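Local coordinates for Oxidored_FMN domain-containing protein ([Pseudomonas] geniculata N1, PDB 6L6J) that probably oxidises the amine 6-hydroxypseudooxynicotine, using bound flavin mononucleotide and a [4Fe-4S] cluster as redox centres, at residues P4-L9 / N331-G336; E11-G16 / S290-G295; R431-L436 / E510-G515; T549-A554 / N606-D611; R202-T207 / E247-V252. All blocks are in the same frame, centred on the assembly; numbering follows the deposited sequence.

Contact 1 of 5, residues P4-L9 / N331-G336; sequences PRYDIL and NKIDAG
The hydroxyl of Y6, whose side chain meets I333 across the contact, is gripped by two groups: R5 NH1 donates to Y6 OH at 3.0 Å, and OD1 of D303 is its second partner. The R5 bond is bent, and the oxygen lies 26° out of the guanidinium plane. R5 also lays its chain over one ring face, with CG 3.4 Å above the plane and over the ring centre, so one arginine both covers the ring and binds its hydroxyl.

Toward the other segment the touching is apolar. I333 CG2 stands 3.7 Å from Y6 CB and follows the ring root to CG and CD2; the two side chains cross at about a right angle. I333 presents this branch because CG2 is anti to the backbone N while CG1 lies beside it (chi1 -67°). CG1 carries CD1 to the second neighbour, L9, whose CD1 is 4.4 Å from I333 CD1. With an alanine here in place of Y6, CB would still face I333, but R5 and D303 are likely to lose their shared hydroxyl, and R5 CG the ring beneath it.

L9 N bonds to Y6 O within the 3-10 segment, while the helix of I333 ends where G336 N bonds to I333 O at 2.8 Å; G336, with positive phi, is the C-prime residue of a Schellman motif. R2, outside both segments, forms salt bridges with D7 and D334. Helix 302-310 packs on Y6 and L9 through P302, V306 and M305, while F24 of strand 24-26 touches L9 and I333.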
# COMPACT_ATOMS: atom_id res chain seq x y z
N PRO A 4 -23.82 5.04 -20.00
CA PRO A 4 -23.02 5.56 -21.12
C PRO A 4 -22.12 6.75 -20.77
O PRO A 4 -21.30 7.10 -21.61
CB PRO A 4 -24.04 6.01 -22.18
CG PRO A 4 -25.34 5.39 -21.74
CD PRO A 4 -25.25 5.27 -20.23
N ARG A 5 -22.25 7.33 -19.57
CA ARG A 5 -21.32 8.39 -19.06
C ARG A 5 -19.89 7.81 -18.99
O ARG A 5 -18.93 8.60 -19.08
CB ARG A 5 -21.82 9.01 -17.74
CG ARG A 5 -21.72 8.12 -16.50
CD ARG A 5 -22.48 8.67 -15.29
NE ARG A 5 -23.84 8.14 -15.16
CZ ARG A 5 -24.35 7.53 -14.07
NH1 ARG A 5 -23.63 7.34 -12.98
NH2 ARG A 5 -25.59 7.10 -14.08
N TYR A 6 -19.74 6.49 -18.89
CA TYR A 6 -18.42 5.82 -18.78
C TYR A 6 -17.94 5.28 -20.13
O TYR A 6 -16.80 4.76 -20.15
CB TYR A 6 -18.46 4.74 -17.69
CG TYR A 6 -19.02 5.28 -16.41
CD1 TYR A 6 -18.42 6.34 -15.76
CD2 TYR A 6 -20.16 4.74 -15.84
CE1 TYR A 6 -18.96 6.87 -14.60
CE2 TYR A 6 -20.70 5.24 -14.67
CZ TYR A 6 -20.11 6.32 -14.05
OH TYR A 6 -20.65 6.82 -12.89
N ASP A 7 -18.73 5.43 -21.20
CA ASP A 7 -18.34 4.95 -22.56
C ASP A 7 -16.89 5.38 -22.85
O ASP A 7 -16.12 4.54 -23.38
CB ASP A 7 -19.28 5.48 -23.65
CG ASP A 7 -20.64 4.79 -23.77
OD1 ASP A 7 -20.89 3.84 -23.03
OD2 ASP A 7 -21.46 5.24 -24.60
N ILE A 8 -16.54 6.62 -22.51
CA ILE A 8 -15.22 7.28 -22.80
C ILE A 8 -14.05 6.51 -22.14
O ILE A 8 -12.92 6.47 -22.72
CB ILE A 8 -15.23 8.76 -22.36
CG1 ILE A 8 -13.87 9.43 -22.60
CG2 ILE A 8 -15.66 8.90 -20.90
CD1 ILE A 8 -13.97 10.90 -22.94
N LEU A 9 -14.29 5.90 -20.98
CA LEU A 9 -13.25 5.12 -20.26
C LEU A 9 -12.86 3.84 -21.03
O LEU A 9 -11.76 3.33 -20.73
CB LEU A 9 -13.80 4.73 -18.88
CG LEU A 9 -14.02 5.86 -17.90
CD1 LEU A 9 -14.25 5.29 -16.53
CD2 LEU A 9 -12.84 6.83 -17.91
N ASN A 331 -14.14 -4.22 -15.06
CA ASN A 331 -15.23 -5.12 -15.53
C ASN A 331 -16.54 -4.73 -14.84
O ASN A 331 -17.61 -4.96 -15.46
CB ASN A 331 -14.90 -6.59 -15.36
CG ASN A 331 -13.99 -7.09 -16.47
OD1 ASN A 331 -13.62 -6.33 -17.37
ND2 ASN A 331 -13.61 -8.35 -16.40
N LYS A 332 -16.48 -4.14 -13.64
CA LYS A 332 -17.69 -3.76 -12.87
C LYS A 332 -18.34 -2.50 -13.46
O LYS A 332 -19.58 -2.47 -13.59
CB LYS A 332 -17.33 -3.61 -11.40
CG LYS A 332 -16.54 -4.77 -10.83
CD LYS A 332 -16.82 -5.05 -9.39
CE LYS A 332 -15.65 -5.75 -8.73
NZ LYS A 332 -15.85 -5.96 -7.28
N ILE A 333 -17.55 -1.47 -13.78
CA ILE A 333 -18.03 -0.24 -14.49
C ILE A 333 -18.72 -0.70 -15.77
O ILE A 333 -19.92 -0.38 -15.98
CB ILE A 333 -16.88 0.75 -14.78
CG1 ILE A 333 -16.29 1.35 -13.51
CG2 ILE A 333 -17.32 1.85 -15.75
CD1 ILE A 333 -14.96 2.05 -13.71
N ASP A 334 -18.01 -1.52 -16.55
CA ASP A 334 -18.48 -2.08 -17.85
C ASP A 334 -19.80 -2.86 -17.71
O ASP A 334 -20.51 -2.98 -18.69
CB ASP A 334 -17.41 -2.97 -18.48
CG ASP A 334 -17.55 -3.13 -19.98
OD1 ASP A 334 -18.21 -2.27 -20.63
OD2 ASP A 334 -17.01 -4.13 -20.48
N ALA A 335 -20.14 -3.37 -16.52
CA ALA A 335 -21.39 -4.11 -16.25
C ALA A 335 -22.44 -3.22 -15.57
O ALA A 335 -23.48 -3.78 -15.14
CB ALA A 335 -21.06 -5.31 -15.39
N GLY A 336 -22.19 -1.91 -15.43
CA GLY A 336 -23.04 -0.99 -14.65
C GLY A 336 -23.01 -1.29 -13.15
O GLY A 336 -23.97 -0.96 -12.44

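Contact 2 of 5, residues E11-G16 / S290-G295; sequences EPVQIG and SKPVVG
P292 carries its half of this contact on its ring, which approaches V13 and Q14. Its CB, the first ring atom beyond the backbone, lies 4.3 Å from V13 CG1, a loose apolar approach. The next atom, CG, reaches furthest across: it sits 3.5 Å from the backbone oxygen Q14 O, with an angle of about 147° at that oxygen between Q14 C and P292 CG. From there CD turns back to close the ring on the backbone N.

On the other segment V13 supplies CG1, the branch held anti to the backbone N (chi1 172°). Q14 takes part through its main chain, for its side chain leads away from P292. V13 and I15 both also touch L316, and I15 reaches L255.

The backbones belong to different sheets. Strand 13-15 pairs with strand 18-20, V13 bonding to T20, whereas strand 293-296 is the seventh strand of the eight-stranded parallel barrel. P292 immediately precedes that strand and bonds to W256 of the sixth. The hairpin therefore lies at the N-terminal end of the barrel strands, the end remote from the active site in TIM barrels, and probably closes it, as the N-terminal hairpin does in Old Yellow Enzyme relatives.

A proline nitrogen has no hydrogen to donate, and the ring offers only carbon to its partners. The chemistry consequently implies contact governed by shape and van der Waals packing, with at most a weak electrostatic pull between the ring CH and Q14 O, and no conventional hydrogen bond across it.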
# COMPACT_ATOMS: atom_id res chain seq x y z
N GLU A 11 -12.91 3.57 -24.60
CA GLU A 11 -12.44 3.82 -25.98
C GLU A 11 -11.01 3.29 -26.06
O GLU A 11 -10.27 3.48 -25.11
CB GLU A 11 -12.48 5.31 -26.34
CG GLU A 11 -13.81 5.97 -26.04
CD GLU A 11 -13.91 7.42 -26.48
OE1 GLU A 11 -12.96 7.94 -27.13
OE2 GLU A 11 -14.95 8.01 -26.19
N PRO A 12 -10.60 2.62 -27.15
CA PRO A 12 -9.20 2.26 -27.33
C PRO A 12 -8.31 3.50 -27.48
O PRO A 12 -8.83 4.54 -27.84
CB PRO A 12 -9.17 1.40 -28.61
CG PRO A 12 -10.61 0.94 -28.78
CD PRO A 12 -11.44 2.10 -28.24
N VAL A 13 -7.02 3.36 -27.16
CA VAL A 13 -6.01 4.45 -27.24
C VAL A 13 -4.76 3.92 -27.93
O VAL A 13 -4.18 2.98 -27.40
CB VAL A 13 -5.66 5.05 -25.86
CG1 VAL A 13 -4.50 6.02 -25.95
CG2 VAL A 13 -6.86 5.71 -25.19
N GLN A 14 -4.37 4.54 -29.05
CA GLN A 14 -3.12 4.24 -29.77
C GLN A 14 -1.96 4.71 -28.91
O GLN A 14 -1.98 5.89 -28.56
CB GLN A 14 -3.10 4.90 -31.15
CG GLN A 14 -3.78 4.04 -32.21
CD GLN A 14 -3.81 4.74 -33.55
OE1 GLN A 14 -2.77 5.16 -34.06
NE2 GLN A 14 -5.01 4.87 -34.10
N ILE A 15 -1.07 3.78 -28.52
CA ILE A 15 0.22 4.03 -27.82
C ILE A 15 1.30 3.56 -28.77
O ILE A 15 1.54 2.34 -28.81
CB ILE A 15 0.33 3.33 -26.45
CG1 ILE A 15 -0.88 3.58 -25.55
CG2 ILE A 15 1.62 3.75 -25.75
CD1 ILE A 15 -0.93 2.70 -24.34
N GLY A 16 1.89 4.48 -29.52
CA GLY A 16 2.87 4.16 -30.57
C GLY A 16 2.32 3.07 -31.49
O GLY A 16 1.18 3.15 -31.91
N SER A 290 2.01 16.09 -27.55
CA SER A 290 0.85 15.57 -28.32
C SER A 290 0.61 14.09 -27.97
O SER A 290 -0.42 13.55 -28.39
CB SER A 290 1.06 15.78 -29.82
OG SER A 290 2.18 15.05 -30.30
N LYS A 291 1.51 13.47 -27.20
CA LYS A 291 1.53 12.02 -26.89
C LYS A 291 0.56 11.70 -25.75
O LYS A 291 0.26 12.53 -24.90
CB LYS A 291 2.94 11.59 -26.49
CG LYS A 291 4.01 11.86 -27.55
CD LYS A 291 3.81 11.04 -28.83
CE LYS A 291 4.88 11.30 -29.86
NZ LYS A 291 4.83 10.31 -30.95
N PRO A 292 0.05 10.45 -25.70
CA PRO A 292 -0.84 10.02 -24.62
C PRO A 292 -0.15 10.11 -23.25
O PRO A 292 0.99 9.73 -23.17
CB PRO A 292 -1.19 8.56 -24.91
CG PRO A 292 -0.73 8.32 -26.34
CD PRO A 292 0.29 9.39 -26.68
N VAL A 293 -0.83 10.67 -22.25
CA VAL A 293 -0.28 10.87 -20.89
C VAL A 293 -1.08 9.98 -19.93
O VAL A 293 -2.35 10.05 -19.94
CB VAL A 293 -0.32 12.35 -20.46
CG1 VAL A 293 0.25 12.56 -19.07
CG2 VAL A 293 0.41 13.25 -21.45
N VAL A 294 -0.35 9.19 -19.15
CA VAL A 294 -0.92 8.38 -18.03
C VAL A 294 -0.42 8.98 -16.72
O VAL A 294 0.79 9.21 -16.58
CB VAL A 294 -0.56 6.88 -18.14
CG1 VAL A 294 0.94 6.62 -18.30
CG2 VAL A 294 -1.11 6.11 -16.94
N GLY A 295 -1.33 9.22 -15.80
CA GLY A 295 -1.04 9.70 -14.45
C GLY A 295 -1.81 8.88 -13.44
O GLY A 295 -2.70 8.09 -13.85

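Contact 3 of 5, residues R431-L436 / E510-G515; sequences RRLPRL and EDILDG. With SO4 (sulfate ion), chain E.
L433 and L513 meet methyl to methyl, L433 CD1 lying 3.5 Å from L513 CD2. Their chains cross at about a right angle. In both, CG is anti to the carbonyl carbon and beside the backbone N (chi1 -69° in L433 and -75° in L513). With chi2 close to anti, L433 reaches out with both methyls: CD1 goes to L513, and CD2 lies 4.1 Å from I512 O and a little further from its CG2.

R432, next to L433, takes another course. Its CB starts toward the helix, but its chain, extended from CG to NE, leads the guanidinium away to a sulfate ion, probably from the crystallisation liquor. There chi4 of 90° turns the planar group across the chain, and sulfate O2 lies near the plane at its edge. R432 NE donates to O2 at 2.7 Å, joined by a weak bond from NH2, which also has a salt bridge to E422.

L433 to L436 form a type II beta turn, and helix 509-513 ends in a Schellman motif in which G515 N bonds to I512 O.

The leucine contact ties the loop after helix 426-430, in the Rossmann-like ADP-binding domain, to the second alpha/beta domain, with the side chain of L513 about 9 Å from bound ADP. This pairing of two nucleotide-binding-type domains is seen in the trimethylamine dehydrogenase group of flavoproteins.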
# COMPACT_ATOMS: atom_id res chain seq x y z
N ARG A 431 -12.58 4.94 12.68
CA ARG A 431 -12.85 5.71 11.42
C ARG A 431 -13.19 7.17 11.75
O ARG A 431 -13.03 8.00 10.85
CB ARG A 431 -13.99 5.12 10.58
CG ARG A 431 -15.38 5.37 11.13
CD ARG A 431 -16.44 4.56 10.41
NE ARG A 431 -16.56 4.96 9.01
CZ ARG A 431 -17.28 4.31 8.08
NH1 ARG A 431 -17.95 3.21 8.39
NH2 ARG A 431 -17.30 4.76 6.85
N ARG A 432 -13.61 7.45 12.99
CA ARG A 432 -13.96 8.81 13.50
C ARG A 432 -12.75 9.53 14.12
O ARG A 432 -12.91 10.71 14.48
CB ARG A 432 -15.08 8.71 14.54
CG ARG A 432 -16.46 8.47 13.93
CD ARG A 432 -17.36 7.83 14.94
NE ARG A 432 -18.75 7.80 14.52
CZ ARG A 432 -19.34 6.82 13.82
NH1 ARG A 432 -18.66 5.77 13.39
NH2 ARG A 432 -20.63 6.92 13.52
N LEU A 433 -11.60 8.87 14.28
CA LEU A 433 -10.34 9.52 14.73
C LEU A 433 -9.73 10.31 13.58
O LEU A 433 -9.90 9.94 12.41
CB LEU A 433 -9.35 8.48 15.24
CG LEU A 433 -9.71 7.76 16.53
CD1 LEU A 433 -8.69 6.69 16.83
CD2 LEU A 433 -9.83 8.74 17.69
N PRO A 434 -8.98 11.40 13.83
CA PRO A 434 -8.44 12.22 12.76
C PRO A 434 -7.56 11.42 11.78
O PRO A 434 -6.70 10.67 12.21
CB PRO A 434 -7.60 13.29 13.48
CG PRO A 434 -8.16 13.32 14.88
CD PRO A 434 -8.56 11.88 15.16
N ARG A 435 -7.88 11.60 10.51
CA ARG A 435 -7.22 11.15 9.25
C ARG A 435 -7.34 9.64 9.05
O ARG A 435 -6.73 9.16 8.09
CB ARG A 435 -5.85 11.80 9.03
CG ARG A 435 -4.72 11.48 9.99
CD ARG A 435 -3.88 12.72 10.30
NE ARG A 435 -3.62 13.50 9.11
CZ ARG A 435 -3.17 14.76 9.08
NH1 ARG A 435 -2.88 15.39 10.20
NH2 ARG A 435 -2.98 15.37 7.92
N LEU A 436 -8.27 8.99 9.74
CA LEU A 436 -8.54 7.54 9.59
C LEU A 436 -9.90 7.32 8.94
O LEU A 436 -10.42 6.21 9.02
CB LEU A 436 -8.52 6.87 10.97
CG LEU A 436 -7.14 6.62 11.59
CD1 LEU A 436 -7.27 5.54 12.65
CD2 LEU A 436 -6.10 6.22 10.55
N GLU A 510 -8.72 3.38 24.38
CA GLU A 510 -10.18 3.13 24.59
C GLU A 510 -10.91 4.45 24.91
O GLU A 510 -11.92 4.74 24.24
CB GLU A 510 -10.41 2.08 25.68
CG GLU A 510 -10.05 0.66 25.26
CD GLU A 510 -10.71 0.15 23.99
OE1 GLU A 510 -11.91 0.39 23.79
OE2 GLU A 510 -10.01 -0.49 23.18
N ASP A 511 -10.37 5.23 25.85
CA ASP A 511 -10.93 6.54 26.29
C ASP A 511 -10.97 7.52 25.12
O ASP A 511 -11.98 8.24 25.00
CB ASP A 511 -10.12 7.12 27.46
CG ASP A 511 -10.10 6.22 28.69
OD1 ASP A 511 -11.20 5.87 29.17
OD2 ASP A 511 -9.00 5.84 29.13
N ILE A 512 -9.93 7.57 24.30
CA ILE A 512 -9.84 8.55 23.18
C ILE A 512 -10.79 8.13 22.07
O ILE A 512 -11.39 9.02 21.45
CB ILE A 512 -8.40 8.70 22.66
CG1 ILE A 512 -7.40 8.88 23.80
CG2 ILE A 512 -8.32 9.84 21.65
CD1 ILE A 512 -7.83 9.87 24.87
N LEU A 513 -10.91 6.83 21.82
CA LEU A 513 -11.88 6.24 20.87
C LEU A 513 -13.32 6.56 21.33
O LEU A 513 -14.18 6.75 20.47
CB LEU A 513 -11.60 4.73 20.74
CG LEU A 513 -10.37 4.35 19.90
CD1 LEU A 513 -9.82 2.99 20.28
CD2 LEU A 513 -10.70 4.36 18.42
N ASP A 514 -13.55 6.66 22.64
CA ASP A 514 -14.89 6.96 23.23
C ASP A 514 -15.13 8.47 23.37
O ASP A 514 -16.22 8.83 23.82
CB ASP A 514 -15.07 6.31 24.60
CG ASP A 514 -15.21 4.82 24.54
OD1 ASP A 514 -15.55 4.31 23.45
OD2 ASP A 514 -14.94 4.17 25.57
N GLY A 515 -14.15 9.30 23.00
CA GLY A 515 -14.24 10.78 23.06
C GLY A 515 -14.23 11.31 24.48
O GLY A 515 -14.86 12.34 24.71
S SO4 E . -21.46 10.62 15.27
O1 SO4 E . -22.37 10.61 14.12
O2 SO4 E . -20.80 9.32 15.42
O3 SO4 E . -20.45 11.65 15.05
O4 SO4 E . -22.22 10.93 16.48

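Contact 4 of 5, residues T549-A554 / N606-D611; sequences TYVTTA and NEMAAD
M608 meets V551 and T549 where a three-stranded antiparallel beta-meander lies against the central sheet of the second alpha/beta domain. M608 belongs to strand 605-609, an outer strand of the meander, while V551 and T549 lie on strand 547-552, a parallel neighbour of strands 522-527 and 580-582. The CA atoms come no closer than 8.9 Å, between T549 and A610, so side chains alone span the gap, as between stacked layers rather than paired strands.

The apolar contact centres on one sulfur. In M608 SD is anti to CA (chi2 -173°), so the chain runs straight out from its strand to the sulfur. V551 CG2 lies 4.3 Å from M608 SD, and T549 CG2 is at the margin of contact, 4.5 Å from the same atom. V551 and T549 are two apart in a strand, so both point their side chains to the meander side. I524 and V582 also touch M608, enlarging the apolar layer around it.

Polar bonds serve each segment separately. In the main chain T549 and V551 bond to V525, and Y550 bonds to E580 and V582, which keeps strand 547-552 in its sheet. The hydroxyl of Y550 pairs with D527 OD2, and D611 N with S522 OG. At the far end of the strand the chain leaves through an ST turn, in which A554 N donates to T552 OG1 at 3.1 Å, with an N-H...O angle of 158°.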
# COMPACT_ATOMS: atom_id res chain seq x y z
N THR A 549 3.10 15.81 24.07
CA THR A 549 4.43 15.23 23.80
C THR A 549 4.26 13.76 23.37
O THR A 549 3.73 12.96 24.16
CB THR A 549 5.37 15.36 25.01
OG1 THR A 549 5.65 16.74 25.25
CG2 THR A 549 6.70 14.67 24.83
N TYR A 550 4.73 13.40 22.18
CA TYR A 550 4.77 11.99 21.70
C TYR A 550 6.10 11.38 22.14
O TYR A 550 7.16 11.95 21.78
CB TYR A 550 4.61 11.91 20.18
CG TYR A 550 4.93 10.56 19.60
CD1 TYR A 550 6.22 10.22 19.21
CD2 TYR A 550 3.94 9.60 19.48
CE1 TYR A 550 6.50 8.97 18.68
CE2 TYR A 550 4.22 8.35 18.95
CZ TYR A 550 5.50 8.03 18.57
OH TYR A 550 5.76 6.79 18.08
N VAL A 551 6.04 10.26 22.88
CA VAL A 551 7.22 9.60 23.54
C VAL A 551 7.26 8.15 23.07
O VAL A 551 6.22 7.47 23.29
CB VAL A 551 7.12 9.68 25.07
CG1 VAL A 551 8.30 9.00 25.76
CG2 VAL A 551 6.96 11.10 25.59
N THR A 552 8.37 7.69 22.47
CA THR A 552 8.55 6.25 22.13
C THR A 552 9.92 5.72 22.59
O THR A 552 10.88 6.51 22.69
CB THR A 552 8.35 5.97 20.64
OG1 THR A 552 8.45 4.55 20.53
CG2 THR A 552 9.36 6.67 19.74
N THR A 553 9.98 4.40 22.80
CA THR A 553 11.19 3.60 23.11
C THR A 553 11.97 3.31 21.83
O THR A 553 13.18 3.04 21.91
CB THR A 553 10.83 2.30 23.83
OG1 THR A 553 9.85 1.62 23.05
CG2 THR A 553 10.31 2.53 25.24
N ALA A 554 11.28 3.39 20.69
CA ALA A 554 11.85 3.26 19.33
C ALA A 554 12.72 4.49 18.99
O ALA A 554 12.55 5.57 19.60
CB ALA A 554 10.73 3.06 18.34
N ASN A 606 15.00 11.91 33.67
CA ASN A 606 14.29 13.18 33.40
C ASN A 606 12.90 13.12 34.04
O ASN A 606 12.34 12.02 34.13
CB ASN A 606 14.14 13.41 31.90
CG ASN A 606 15.19 14.36 31.38
OD1 ASN A 606 16.26 13.92 30.92
ND2 ASN A 606 14.91 15.64 31.50
N GLU A 607 12.37 14.28 34.45
CA GLU A 607 10.93 14.43 34.79
C GLU A 607 10.27 15.29 33.70
O GLU A 607 10.83 16.34 33.33
CB GLU A 607 10.75 14.99 36.20
CG GLU A 607 10.59 13.92 37.28
CD GLU A 607 9.64 14.29 38.41
OE1 GLU A 607 8.50 14.68 38.11
OE2 GLU A 607 10.05 14.20 39.60
N MET A 608 9.13 14.81 33.19
CA MET A 608 8.24 15.54 32.26
C MET A 608 6.93 15.82 32.99
O MET A 608 6.32 14.88 33.52
CB MET A 608 7.94 14.73 31.00
CG MET A 608 9.18 14.34 30.21
SD MET A 608 8.81 13.56 28.60
CE MET A 608 10.46 13.60 27.91
N ALA A 609 6.50 17.08 33.01
CA ALA A 609 5.17 17.48 33.47
C ALA A 609 4.14 16.80 32.55
O ALA A 609 4.43 16.64 31.35
CB ALA A 609 5.06 18.98 33.50
N ALA A 610 3.02 16.36 33.09
CA ALA A 610 1.98 15.65 32.33
C ALA A 610 0.68 15.61 33.15
O ALA A 610 0.62 14.84 34.12
CB ALA A 610 2.48 14.27 31.99
N ASP A 611 -0.31 16.42 32.77
CA ASP A 611 -1.61 16.46 33.45
C ASP A 611 -2.38 15.18 33.09
O ASP A 611 -3.09 14.65 33.95
CB ASP A 611 -2.33 17.77 33.15
CG ASP A 611 -1.58 18.97 33.71
OD1 ASP A 611 -1.22 18.92 34.92
OD2 ASP A 611 -1.33 19.93 32.93

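Contact 5 of 5, residues R202-T207 / E247-V252; sequences RLLRET and EALADV
The apolar part of this contact rests on L249, which sends one methyl to each of two neighbours on helix 197-215. L249 CD1 is 3.8 Å from L204 CD2, and CD2 is 3.8 Å from R205 CB. With CG beside its backbone N (chi1 -53°), the L249 fork opens toward that helix. Shortening L249 to alanine takes both methyls away and is likely to open a gap between the helices, with L204 CD2 and R205 CB losing their partner.

The guanidinium of R205 makes no bond across. R205 bends at chi3 (-80°) and brings NH2 alongside A248, 4.1 Å from A248 O and equally far from A248 CB, too far for a hydrogen bond.

Hydrogen bonds stay within each segment. L203 O receives two donors from opposite faces of its plane, T207 N and T207 OG1, the hydroxyl at 2.8 Å. On the other side V252 N bonds to L249 O in a type I turn.

Side-by-side packing of helices 197-215 and 241-249 is characteristic of the outer layer of a TIM barrel, here on the FMN-binding barrel, the side chain of L204 lying about 9 Å from that of FMN-binding R224.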
# COMPACT_ATOMS: atom_id res chain seq x y z
N ARG A 202 21.29 14.51 -20.88
CA ARG A 202 21.94 13.76 -21.99
C ARG A 202 21.73 12.24 -21.81
O ARG A 202 21.45 11.54 -22.83
CB ARG A 202 23.44 14.08 -22.05
CG ARG A 202 24.19 13.36 -23.17
CD ARG A 202 25.64 13.79 -23.34
NE ARG A 202 25.80 15.23 -23.21
CZ ARG A 202 25.38 16.13 -24.09
NH1 ARG A 202 24.78 15.75 -25.21
NH2 ARG A 202 25.54 17.42 -23.86
N LEU A 203 21.88 11.72 -20.60
CA LEU A 203 21.85 10.25 -20.42
C LEU A 203 20.42 9.77 -20.67
O LEU A 203 20.27 8.73 -21.35
CB LEU A 203 22.34 9.87 -19.03
CG LEU A 203 22.53 8.37 -18.81
CD1 LEU A 203 23.13 7.69 -20.03
CD2 LEU A 203 23.39 8.11 -17.59
N LEU A 204 19.42 10.49 -20.15
CA LEU A 204 17.98 10.18 -20.33
C LEU A 204 17.62 10.23 -21.82
O LEU A 204 16.93 9.31 -22.28
CB LEU A 204 17.10 11.15 -19.54
CG LEU A 204 15.60 10.99 -19.80
CD1 LEU A 204 15.13 9.58 -19.47
CD2 LEU A 204 14.79 12.00 -19.02
N ARG A 205 18.04 11.28 -22.54
CA ARG A 205 17.78 11.44 -24.00
C ARG A 205 18.47 10.30 -24.76
O ARG A 205 17.78 9.57 -25.48
CB ARG A 205 18.22 12.84 -24.47
CG ARG A 205 18.61 12.97 -25.94
CD ARG A 205 19.32 14.28 -26.24
NE ARG A 205 18.36 15.37 -26.40
CZ ARG A 205 18.41 16.56 -25.79
NH1 ARG A 205 19.39 16.88 -24.95
NH2 ARG A 205 17.46 17.45 -26.03
N GLU A 206 19.78 10.14 -24.60
CA GLU A 206 20.61 9.12 -25.31
C GLU A 206 20.06 7.69 -25.08
O GLU A 206 20.11 6.89 -26.00
CB GLU A 206 22.06 9.18 -24.85
CG GLU A 206 22.82 10.38 -25.36
CD GLU A 206 24.28 10.37 -24.95
OE1 GLU A 206 24.59 9.76 -23.91
OE2 GLU A 206 25.10 10.97 -25.67
N THR A 207 19.58 7.39 -23.89
CA THR A 207 19.01 6.06 -23.55
C THR A 207 17.71 5.89 -24.36
O THR A 207 17.65 4.96 -25.21
CB THR A 207 18.87 5.92 -22.03
OG1 THR A 207 20.19 5.98 -21.50
CG2 THR A 207 18.23 4.62 -21.59
N GLU A 247 9.56 19.36 -22.17
CA GLU A 247 9.79 20.25 -23.33
C GLU A 247 10.84 19.63 -24.26
O GLU A 247 10.53 19.42 -25.42
CB GLU A 247 10.18 21.65 -22.87
CG GLU A 247 8.98 22.57 -22.80
CD GLU A 247 9.22 23.86 -22.07
OE1 GLU A 247 10.41 24.20 -21.86
OE2 GLU A 247 8.22 24.50 -21.69
N ALA A 248 12.02 19.30 -23.74
CA ALA A 248 13.18 18.79 -24.51
C ALA A 248 12.86 17.47 -25.24
O ALA A 248 13.40 17.26 -26.34
CB ALA A 248 14.36 18.61 -23.58
N LEU A 249 12.03 16.61 -24.66
CA LEU A 249 11.77 15.24 -25.20
C LEU A 249 10.27 15.03 -25.51
O LEU A 249 9.88 13.86 -25.66
CB LEU A 249 12.24 14.23 -24.15
CG LEU A 249 13.67 14.39 -23.65
CD1 LEU A 249 13.90 13.51 -22.44
CD2 LEU A 249 14.66 14.06 -24.76
N ALA A 250 9.50 16.10 -25.66
CA ALA A 250 8.01 16.13 -25.61
C ALA A 250 7.35 15.07 -26.50
O ALA A 250 6.37 14.49 -26.05
CB ALA A 250 7.54 17.52 -25.97
N ASP A 251 7.81 14.88 -27.74
CA ASP A 251 7.17 13.96 -28.72
C ASP A 251 8.18 12.87 -29.14
O ASP A 251 7.96 12.23 -30.19
CB ASP A 251 6.57 14.75 -29.90
CG ASP A 251 5.28 15.50 -29.57
OD1 ASP A 251 4.65 15.23 -28.54
OD2 ASP A 251 4.90 16.35 -30.37
N VAL A 252 9.20 12.62 -28.32
CA VAL A 252 10.17 11.50 -28.51
C VAL A 252 9.51 10.18 -28.12
O VAL A 252 9.48 9.25 -28.92
CB VAL A 252 11.48 11.73 -27.75
CG1 VAL A 252 12.47 10.57 -27.95
CG2 VAL A 252 12.12 13.04 -28.17

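In the fold
From the N terminus, contact 1 opens first, and the loop it closes holds all eight barrel strands before ending at 331-336. Contact 2 lies inside that loop, joining the N-terminal hairpin to the start of the seventh barrel strand, and contact 5 is nested in turn within contact 2, linking two outer helices. Contacts 2 and 5 also touch: S290 N lies 2.9 Å from D251 OD1, a probable hydrogen bond. Contacts 3 and 4 follow in series, crossing none of the others. Contact 3 joins the Rossmann-like domain to the second alpha/beta domain, and contact 4 joins two sheets within the latter; the centres of contacts 3 and 4 are about 21 Å apart.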